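Local coordinates for protein cellulase (Xanthomonas axonopodis pv. citri, PDB 4W7W) that probably hydrolyses beta-1,4-glucosidic bonds of cellulose as a glycoside hydrolase family 5 cellulase, and binds cello-oligosaccharide chains in the cleft of its alpha/beta barrel, at residues A[26-31]-A[67-72]; A[63-68]-A[102-107]. All coordinates share one frame; numbering follows the deposited sequence.

Interaction 1: A[26-31]-A[67-72]; sequences GVNLSG and RLPFLW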
ATOM      1  N   GLY A  26       0.245 -10.511   3.289  1.00  5.97           N
ATOM      2  CA  GLY A  26      -0.468 -10.767   2.064  1.00  6.24           C
ATOM      3  C   GLY A  26       0.131 -10.148   0.841  1.00  5.26           C
ATOM      4  O   GLY A  26       1.356 -10.001   0.710  1.00  5.38           O
ATOM      5  N   VAL A  27      -0.755  -9.825  -0.094  1.00  5.42           N
ATOM      6  CA  VAL A  27      -0.361  -9.378  -1.415  1.00  5.22           C
ATOM      7  C   VAL A  27      -1.215  -8.219  -1.890  1.00  4.94           C
ATOM      8  O   VAL A  27      -2.348  -8.034  -1.452  1.00  5.44           O
ATOM      9  CB  VAL A  27      -0.427 -10.525  -2.464  1.00  5.96           C
ATOM     10  CG1 VAL A  27       0.464 -11.696  -2.103  1.00  7.20           C
ATOM     11  CG2 VAL A  27      -1.846 -10.995  -2.702  1.00  6.27           C
ATOM     12  N   ASN A  28      -0.639  -7.464  -2.820  1.00  5.15           N
ATOM     13  CA  ASN A  28      -1.384  -6.515  -3.642  1.00  5.11           C
ATOM     14  C   ASN A  28      -2.089  -7.273  -4.759  1.00  5.29           C
ATOM     15  O   ASN A  28      -1.449  -8.059  -5.474  1.00  6.27           O
ATOM     16  CB  ASN A  28      -0.440  -5.498  -4.286  1.00  5.22           C
ATOM     17  CG  ASN A  28       0.026  -4.444  -3.330  1.00  5.13           C
ATOM     18  OD1 ASN A  28      -0.567  -3.370  -3.272  1.00  5.63           O
ATOM     19  ND2 ASN A  28       1.096  -4.719  -2.570  1.00  5.27           N
ATOM     20  N   LEU A  29      -3.392  -7.050  -4.936  1.00  5.02           N
ATOM     21  CA  LEU A  29      -4.114  -7.535  -6.109  1.00  5.39           C
ATOM     22  C   LEU A  29      -4.265  -6.344  -7.026  1.00  5.05           C
ATOM     23  O   LEU A  29      -5.140  -5.517  -6.851  1.00  5.80           O
ATOM     24  CB  LEU A  29      -5.457  -8.163  -5.764  1.00  5.74           C
ATOM     25  CG  LEU A  29      -5.369  -9.460  -4.962  1.00  6.51           C
ATOM     26  CD1 LEU A  29      -6.747 -10.038  -4.649  1.00  6.72           C
ATOM     27  CD2 LEU A  29      -4.535 -10.513  -5.671  1.00  7.86           C
ATOM     28  N   SER A  30      -3.323  -6.252  -7.959  1.00  5.76           N
ATOM     29  CA  SER A  30      -3.195  -5.142  -8.902  0.60  5.91           C
ATOM     30  C   SER A  30      -4.076  -5.341 -10.128  1.00  5.78           C
ATOM     31  O   SER A  30      -4.247  -6.472 -10.598  1.00  6.83           O
ATOM     32  CB  SER A  30      -1.719  -5.017  -9.310  0.60  5.97           C
ATOM     33  OG  SER A  30      -1.514  -4.115 -10.381  0.60  6.00           O
ATOM     34  N   GLY A  31      -4.611  -4.235 -10.643  1.00  6.10           N
ATOM     35  CA  GLY A  31      -5.390  -4.265 -11.866  1.00  6.80           C
ATOM     36  C   GLY A  31      -6.374  -3.135 -11.983  1.00  6.62           C
ATOM     37  O   GLY A  31      -6.710  -2.730 -13.081  1.00  7.01           O
ATOM     38  N   ARG A  67      -4.009  -5.927  -0.312  1.00  4.88           N
ATOM     39  CA  ARG A  67      -3.961  -4.507  -0.661  1.00  4.62           C
ATOM     40  C   ARG A  67      -4.570  -4.347  -2.051  1.00  4.77           C
ATOM     41  O   ARG A  67      -4.187  -5.069  -2.973  1.00  5.08           O
ATOM     42  CB  ARG A  67      -2.525  -3.969  -0.581  1.00  4.70           C
ATOM     43  CG  ARG A  67      -2.400  -2.476  -0.874  1.00  4.72           C
ATOM     44  CD  ARG A  67      -1.048  -1.966  -0.432  1.00  4.95           C
ATOM     45  NE  ARG A  67      -0.803  -0.546  -0.641  1.00  5.10           N
ATOM     46  CZ  ARG A  67      -0.105  -0.018  -1.641  1.00  4.81           C
ATOM     47  NH1 ARG A  67       0.307  -0.741  -2.670  1.00  5.16           N
ATOM     48  NH2 ARG A  67       0.206   1.261  -1.599  1.00  5.24           N
ATOM     49  N   LEU A  68      -5.535  -3.440  -2.159  1.00  4.67           N
ATOM     50  CA  LEU A  68      -6.326  -3.249  -3.360  1.00  4.91           C
ATOM     51  C   LEU A  68      -6.119  -1.842  -3.917  1.00  4.85           C
ATOM     52  O   LEU A  68      -6.772  -0.888  -3.488  1.00  4.94           O
ATOM     53  CB  LEU A  68      -7.800  -3.467  -3.056  1.00  5.17           C
ATOM     54  CG  LEU A  68      -8.728  -3.397  -4.259  1.00  6.05           C
ATOM     55  CD1 LEU A  68      -8.554  -4.630  -5.139  1.00  7.13           C
ATOM     56  CD2 LEU A  68     -10.176  -3.246  -3.826  1.00  7.68           C
ATOM     57  N   PRO A  69      -5.194  -1.706  -4.874  1.00  4.80           N
ATOM     58  CA  PRO A  69      -5.055  -0.425  -5.578  1.00  5.26           C
ATOM     59  C   PRO A  69      -6.316  -0.081  -6.362  1.00  5.17           C
ATOM     60  O   PRO A  69      -6.895  -0.941  -7.015  1.00  5.72           O
ATOM     61  CB  PRO A  69      -3.910  -0.704  -6.562  1.00  5.67           C
ATOM     62  CG  PRO A  69      -3.113  -1.798  -5.915  1.00  5.57           C
ATOM     63  CD  PRO A  69      -4.151  -2.671  -5.269  1.00  5.06           C
ATOM     64  N   PHE A  70      -6.696   1.188  -6.319  1.00  5.23           N
ATOM     65  CA  PHE A  70      -7.717   1.718  -7.211  1.00  5.46           C
ATOM     66  C   PHE A  70      -7.445   3.207  -7.380  1.00  5.57           C
ATOM     67  O   PHE A  70      -6.634   3.795  -6.656  1.00  5.86           O
ATOM     68  CB  PHE A  70      -9.138   1.463  -6.698  1.00  6.10           C
ATOM     69  CG  PHE A  70      -9.418   2.114  -5.387  1.00  6.07           C
ATOM     70  CD1 PHE A  70      -9.115   1.445  -4.232  1.00  8.41           C
ATOM     71  CD2 PHE A  70      -9.950   3.386  -5.304  1.00  6.68           C
ATOM     72  CE1 PHE A  70      -9.339   1.997  -2.999  1.00 10.55           C
ATOM     73  CE2 PHE A  70     -10.159   3.974  -4.067  1.00  8.39           C
ATOM     74  CZ  PHE A  70      -9.866   3.273  -2.914  1.00  9.46           C
ATOM     75  N   LEU A  71      -8.067   3.801  -8.393  1.00  5.96           N
ATOM     76  CA  LEU A  71      -7.779   5.205  -8.711  1.00  6.36           C
ATOM     77  C   LEU A  71      -8.772   6.178  -8.126  1.00  6.02           C
ATOM     78  O   LEU A  71     -10.007   6.009  -8.214  1.00  6.24           O
ATOM     79  CB  LEU A  71      -7.766   5.454 -10.208  1.00  6.89           C
ATOM     80  CG  LEU A  71      -6.734   4.657 -10.997  1.00  7.77           C
ATOM     81  CD1 LEU A  71      -6.739   5.138 -12.429  1.00  8.53           C
ATOM     82  CD2 LEU A  71      -5.347   4.795 -10.380  1.00  8.67           C
ATOM     83  N   TRP A  72      -8.224   7.249  -7.563  1.00  6.03           N
ATOM     84  CA  TRP A  72      -9.011   8.377  -7.095  1.00  6.28           C
ATOM     85  C   TRP A  72      -9.966   8.869  -8.182  1.00  6.63           C
ATOM     86  O   TRP A  72     -11.142   9.105  -7.934  1.00  6.98           O
ATOM     87  CB  TRP A  72      -8.034   9.471  -6.645  1.00  6.21           C
ATOM     88  CG  TRP A  72      -8.622  10.626  -5.911  1.00  6.22           C
ATOM     89  CD1 TRP A  72      -9.940  10.889  -5.654  1.00  6.83           C
ATOM     90  CD2 TRP A  72      -7.877  11.713  -5.366  1.00  6.40           C
ATOM     91  NE1 TRP A  72     -10.054  12.085  -4.989  1.00  7.38           N
ATOM     92  CE2 TRP A  72      -8.801  12.604  -4.786  1.00  7.27           C
ATOM     93  CE3 TRP A  72      -6.513  12.022  -5.325  1.00  6.83           C
ATOM     94  CZ2 TRP A  72      -8.404  13.790  -4.179  1.00  7.58           C
ATOM     95  CZ3 TRP A  72      -6.118  13.208  -4.742  1.00  7.77           C
ATOM     96  CH2 TRP A  72      -7.061  14.074  -4.171  1.00  7.90           C
TER
HETATM   97  O   HOH W   1      -6.493  -3.436  -8.096  1.00  6.62           O
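The carboxamide of N28 meets the guanidinium group of R67 at its edge, with the two planes 85° apart. N28 OD1 lies close to the guanidinium plane and accepts a hydrogen bond from R67 NH1 at 2.8 Å, nearly straight at 162°, although the donor is tilted from the amide's own carbonyl plane. The side chains run side by side on one face of the sheet. With CG anti to the backbone N (chi1 -177°) and the chain extended as far as NE, R67 passes its methylenes close to the same oxygen, CG lying 3.1 Å from N28 OD1. N28 ND2 is held by the carbonyls of G265 and W298, which fixes the amide's rotation; R67 also forms salt bridges with E222 and E266.

At the backbone of the same residues, R67 brackets N28: R67 N donates to V27 O (2.9 Å) and L29 N to R67 O (2.9 Å). Farther along, P69 brings its CD to 3.4 Å from L29 O, and a water bridges L29 O and P69 O, donating to both at 2.8 and 2.7 Å. The nearly parallel strands belong to a right-handed beta-alpha-beta unit through helix 52-60, the repeating element of the (beta/alpha)8 barrel, here with a polar, charged interior beside the bound glycan.

Interaction 2: A[63-68]-A[102-107]; sequences MNTIRL and KQYLIL
Strands 65-68 and 104-107 pair in parallel as the second and third staves of the (beta/alpha)8 barrel, 4.7 Å apart at closest approach and 20° from parallel. T65 faces Y104, I66 faces L105, R67 faces I106 and L68 faces L107.

Backbone hydrogen bonds alternate in direction: Y104 N to N64 O, I66 N to Y104 O, I106 N to I66 O and L68 N to I106 O. All four measure 2.8 to 2.9 Å from N to O and are close to straight, as regular parallel pairing requires. CA-H...O contacts add to them, as from L105 CA to I66 O.

Apolar contacts differ between the faces. On the I66 and L68 face, L105 turns its CD1 between the two neighbours, 4.0 Å from I66 CG2 and 3.9 Å from L68 CB; helix 85-100 packs here through L95. On the other face, I106 reaches back along the strand, its CD1 3.8 Å from T65 CG2, while its CG2 branch lies by R67 CG.

Polar side chains gather at the start of the strands. N64 O lies at the edge of the Y104 ring, near its plane, and N64 ND2 is 4.0 Å from Y104 CE2, its amide 82° from the ring plane. T65 OG1 donates to N64 OD1, arriving from above the carbonyl plane. K102 closes the preceding helix with a Schellman motif, and Q103, which follows it, extends its chain back to M63. There Q103 NE2, also bonded to the F55 carbonyl, donates to M63 O at 3.2 Å and 170°, the acceptor lying in the amide plane.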
ATOM      1  N   MET A  63      -2.401 -16.124   3.642  0.50  9.88           N
ATOM      2  CA  MET A  63      -2.385 -14.687   3.638  0.50  8.95           C
ATOM      3  C   MET A  63      -3.710 -14.109   4.034  0.50  8.06           C
ATOM      4  O   MET A  63      -4.752 -14.427   3.447  0.50  9.76           O
ATOM      5  CB  MET A  63      -1.951 -14.215   2.300  0.50  9.33           C
ATOM      6  CG  MET A  63      -0.503 -14.573   2.129  0.50  8.87           C
ATOM      7  SD  MET A  63      -0.067 -14.217   0.461  0.50  9.34           S
ATOM      8  CE  MET A  63       1.711 -14.377   0.567  0.50 12.93           C
ATOM      9  N   ASN A  64      -3.661 -13.260   5.052  1.00  7.51           N
ATOM     10  CA  ASN A  64      -4.866 -12.683   5.619  1.00  7.16           C
ATOM     11  C   ASN A  64      -5.105 -11.253   5.220  1.00  6.20           C
ATOM     12  O   ASN A  64      -6.019 -10.638   5.743  1.00  7.16           O
ATOM     13  CB  ASN A  64      -4.861 -12.802   7.147  1.00  7.89           C
ATOM     14  CG  ASN A  64      -3.903 -11.839   7.804  1.00  7.75           C
ATOM     15  OD1 ASN A  64      -3.050 -11.254   7.135  1.00  6.98           O
ATOM     16  ND2 ASN A  64      -4.059 -11.644   9.100  1.00 10.59           N
ATOM     17  N   THR A  65      -4.318 -10.709   4.283  1.00  5.88           N
ATOM     18  CA  THR A  65      -4.429  -9.296   3.934  1.00  5.94           C
ATOM     19  C   THR A  65      -4.276  -9.117   2.438  1.00  5.31           C
ATOM     20  O   THR A  65      -3.357  -9.664   1.829  1.00  6.12           O
ATOM     21  CB  THR A  65      -3.364  -8.462   4.668  1.00  6.29           C
ATOM     22  OG1 THR A  65      -3.519  -8.646   6.077  1.00  7.09           O
ATOM     23  CG2 THR A  65      -3.508  -6.982   4.388  1.00  6.20           C
ATOM     24  N   ILE A  66      -5.175  -8.329   1.867  1.00  5.20           N
ATOM     25  CA  ILE A  66      -5.107  -7.950   0.464  1.00  5.07           C
ATOM     26  C   ILE A  66      -5.030  -6.431   0.378  1.00  4.87           C
ATOM     27  O   ILE A  66      -5.878  -5.733   0.955  1.00  5.65           O
ATOM     28  CB  ILE A  66      -6.349  -8.434  -0.288  1.00  5.80           C
ATOM     29  CG1 ILE A  66      -6.437  -9.966  -0.284  1.00  6.63           C
ATOM     30  CG2 ILE A  66      -6.383  -7.864  -1.701  1.00  6.42           C
ATOM     31  CD1 ILE A  66      -5.304 -10.696  -0.949  1.00  6.72           C
ATOM     32  N   ARG A  67      -4.009  -5.927  -0.312  1.00  4.88           N
ATOM     33  CA  ARG A  67      -3.961  -4.507  -0.661  1.00  4.62           C
ATOM     34  C   ARG A  67      -4.570  -4.347  -2.051  1.00  4.77           C
ATOM     35  O   ARG A  67      -4.187  -5.069  -2.973  1.00  5.08           O
ATOM     36  CB  ARG A  67      -2.525  -3.969  -0.581  1.00  4.70           C
ATOM     37  CG  ARG A  67      -2.400  -2.476  -0.874  1.00  4.72           C
ATOM     38  CD  ARG A  67      -1.048  -1.966  -0.432  1.00  4.95           C
ATOM     39  NE  ARG A  67      -0.803  -0.546  -0.641  1.00  5.10           N
ATOM     40  CZ  ARG A  67      -0.105  -0.018  -1.641  1.00  4.81           C
ATOM     41  NH1 ARG A  67       0.307  -0.741  -2.670  1.00  5.16           N
ATOM     42  NH2 ARG A  67       0.206   1.261  -1.599  1.00  5.24           N
ATOM     43  N   LEU A  68      -5.535  -3.440  -2.159  1.00  4.67           N
ATOM     44  CA  LEU A  68      -6.326  -3.249  -3.360  1.00  4.91           C
ATOM     45  C   LEU A  68      -6.119  -1.842  -3.917  1.00  4.85           C
ATOM     46  O   LEU A  68      -6.772  -0.888  -3.488  1.00  4.94           O
ATOM     47  CB  LEU A  68      -7.800  -3.467  -3.056  1.00  5.17           C
ATOM     48  CG  LEU A  68      -8.728  -3.397  -4.259  1.00  6.05           C
ATOM     49  CD1 LEU A  68      -8.554  -4.630  -5.139  1.00  7.13           C
ATOM     50  CD2 LEU A  68     -10.176  -3.246  -3.826  1.00  7.68           C
ATOM     51  N   LYS A 102     -11.805 -14.408   5.333  1.00  9.24           N
ATOM     52  CA  LYS A 102     -11.205 -13.987   6.596  1.00 10.04           C
ATOM     53  C   LYS A 102      -9.960 -13.125   6.381  1.00  9.03           C
ATOM     54  O   LYS A 102      -8.966 -13.207   7.104  1.00 12.51           O
ATOM     55  CB  LYS A 102     -10.948 -15.172   7.518  1.00 12.81           C
ATOM     56  CG  LYS A 102     -12.193 -16.017   7.781  1.00 15.80           C
ATOM     57  CD  LYS A 102     -11.920 -17.138   8.766  1.00 21.18           C
ATOM     58  CE  LYS A 102     -13.095 -18.098   8.863  0.50 24.77           C
ATOM     59  NZ  LYS A 102     -12.938 -19.060   9.990  0.50 31.49           N
ATOM     60  N   GLN A 103     -10.046 -12.254   5.386  1.00  6.92           N
ATOM     61  CA  GLN A 103      -8.967 -11.318   5.066  1.00  6.82           C
ATOM     62  C   GLN A 103      -9.354  -9.880   5.367  1.00  6.49           C
ATOM     63  O   GLN A 103     -10.521  -9.489   5.293  1.00  7.74           O
ATOM     64  CB  GLN A 103      -8.615 -11.416   3.573  1.00  6.14           C
ATOM     65  CG  GLN A 103      -7.970 -12.727   3.209  1.00  6.76           C
ATOM     66  CD  GLN A 103      -7.985 -13.037   1.726  1.00  6.55           C
ATOM     67  OE1 GLN A 103      -8.941 -12.732   1.026  1.00  6.95           O
ATOM     68  NE2 GLN A 103      -6.942 -13.700   1.251  1.00  7.08           N
ATOM     69  N   TYR A 104      -8.326  -9.100   5.656  1.00  6.31           N
ATOM     70  CA  TYR A 104      -8.411  -7.651   5.696  1.00  6.17           C
ATOM     71  C   TYR A 104      -8.208  -7.090   4.297  1.00  5.64           C
ATOM     72  O   TYR A 104      -7.495  -7.685   3.485  1.00  6.74           O
ATOM     73  CB  TYR A 104      -7.322  -7.094   6.613  1.00  7.05           C
ATOM     74  CG  TYR A 104      -7.478  -7.519   8.050  1.00  8.41           C
ATOM     75  CD1 TYR A 104      -8.273  -6.786   8.935  1.00  9.62           C
ATOM     76  CD2 TYR A 104      -6.857  -8.665   8.528  1.00  9.46           C
ATOM     77  CE1 TYR A 104      -8.431  -7.174  10.254  1.00 12.62           C
ATOM     78  CE2 TYR A 104      -7.002  -9.057   9.849  1.00 12.66           C
ATOM     79  CZ  TYR A 104      -7.787  -8.306  10.709  1.00 14.38           C
ATOM     80  OH  TYR A 104      -7.948  -8.666  12.027  1.00 19.33           O
ATOM     81  N   LEU A 105      -8.830  -5.942   4.024  1.00  5.66           N
ATOM     82  CA  LEU A 105      -8.733  -5.284   2.738  1.00  5.21           C
ATOM     83  C   LEU A 105      -8.209  -3.885   2.949  1.00  5.31           C
ATOM     84  O   LEU A 105      -8.855  -3.061   3.597  1.00  5.65           O
ATOM     85  CB  LEU A 105     -10.102  -5.254   2.071  1.00  5.86           C
ATOM     86  CG  LEU A 105     -10.096  -4.734   0.630  1.00  6.24           C
ATOM     87  CD1 LEU A 105      -9.403  -5.707  -0.315  1.00  6.99           C
ATOM     88  CD2 LEU A 105     -11.515  -4.446   0.148  1.00  6.96           C
ATOM     89  N   ILE A 106      -7.019  -3.621   2.410  1.00  5.03           N
ATOM     90  CA  ILE A 106      -6.465  -2.267   2.391  1.00  4.99           C
ATOM     91  C   ILE A 106      -6.959  -1.556   1.140  1.00  4.78           C
ATOM     92  O   ILE A 106      -6.666  -1.978   0.018  1.00  5.66           O
ATOM     93  CB  ILE A 106      -4.931  -2.246   2.420  1.00  5.16           C
ATOM     94  CG1 ILE A 106      -4.380  -2.949   3.661  1.00  5.52           C
ATOM     95  CG2 ILE A 106      -4.426  -0.817   2.319  1.00  5.37           C
ATOM     96  CD1 ILE A 106      -2.918  -3.313   3.544  1.00  5.94           C
ATOM     97  N   LEU A 107      -7.695  -0.470   1.348  1.00  5.00           N
ATOM     98  CA  LEU A 107      -8.117   0.392   0.249  1.00  5.25           C
ATOM     99  C   LEU A 107      -6.951   1.308  -0.071  1.00  4.88           C
ATOM    100  O   LEU A 107      -6.654   2.226   0.708  1.00  5.72           O
ATOM    101  CB  LEU A 107      -9.341   1.201   0.668  1.00  5.87           C
ATOM    102  CG  LEU A 107     -10.557   0.366   1.049  1.00  7.36           C
ATOM    103  CD1 LEU A 107     -11.731   1.283   1.376  1.00  8.92           C
ATOM    104  CD2 LEU A 107     -10.925  -0.642  -0.033  1.00  8.08           C
TER

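How the interactions relate
Both contacts are largely buried and share strand 65-70, which uses one edge for strand 24-29 and the other for strand 104-109. Interaction 1 lies nearer the strands' C-terminal ends, where S30 comes within about 4 Å of a bound glucose unit; its side-chain chemistry is mainly polar, with an amide, a guanidinium group and a bridging water. Interaction 2 buries about twice the area, 587 against 291 Å², with a longer backbone register, aliphatic packing and the side chains of N64, Q103 and Y104, and reaches the surface at K102. R67 and L68 belong to both. The two contacts also touch directly: L29 CD1 packs 3.7 Å from I66 CG2.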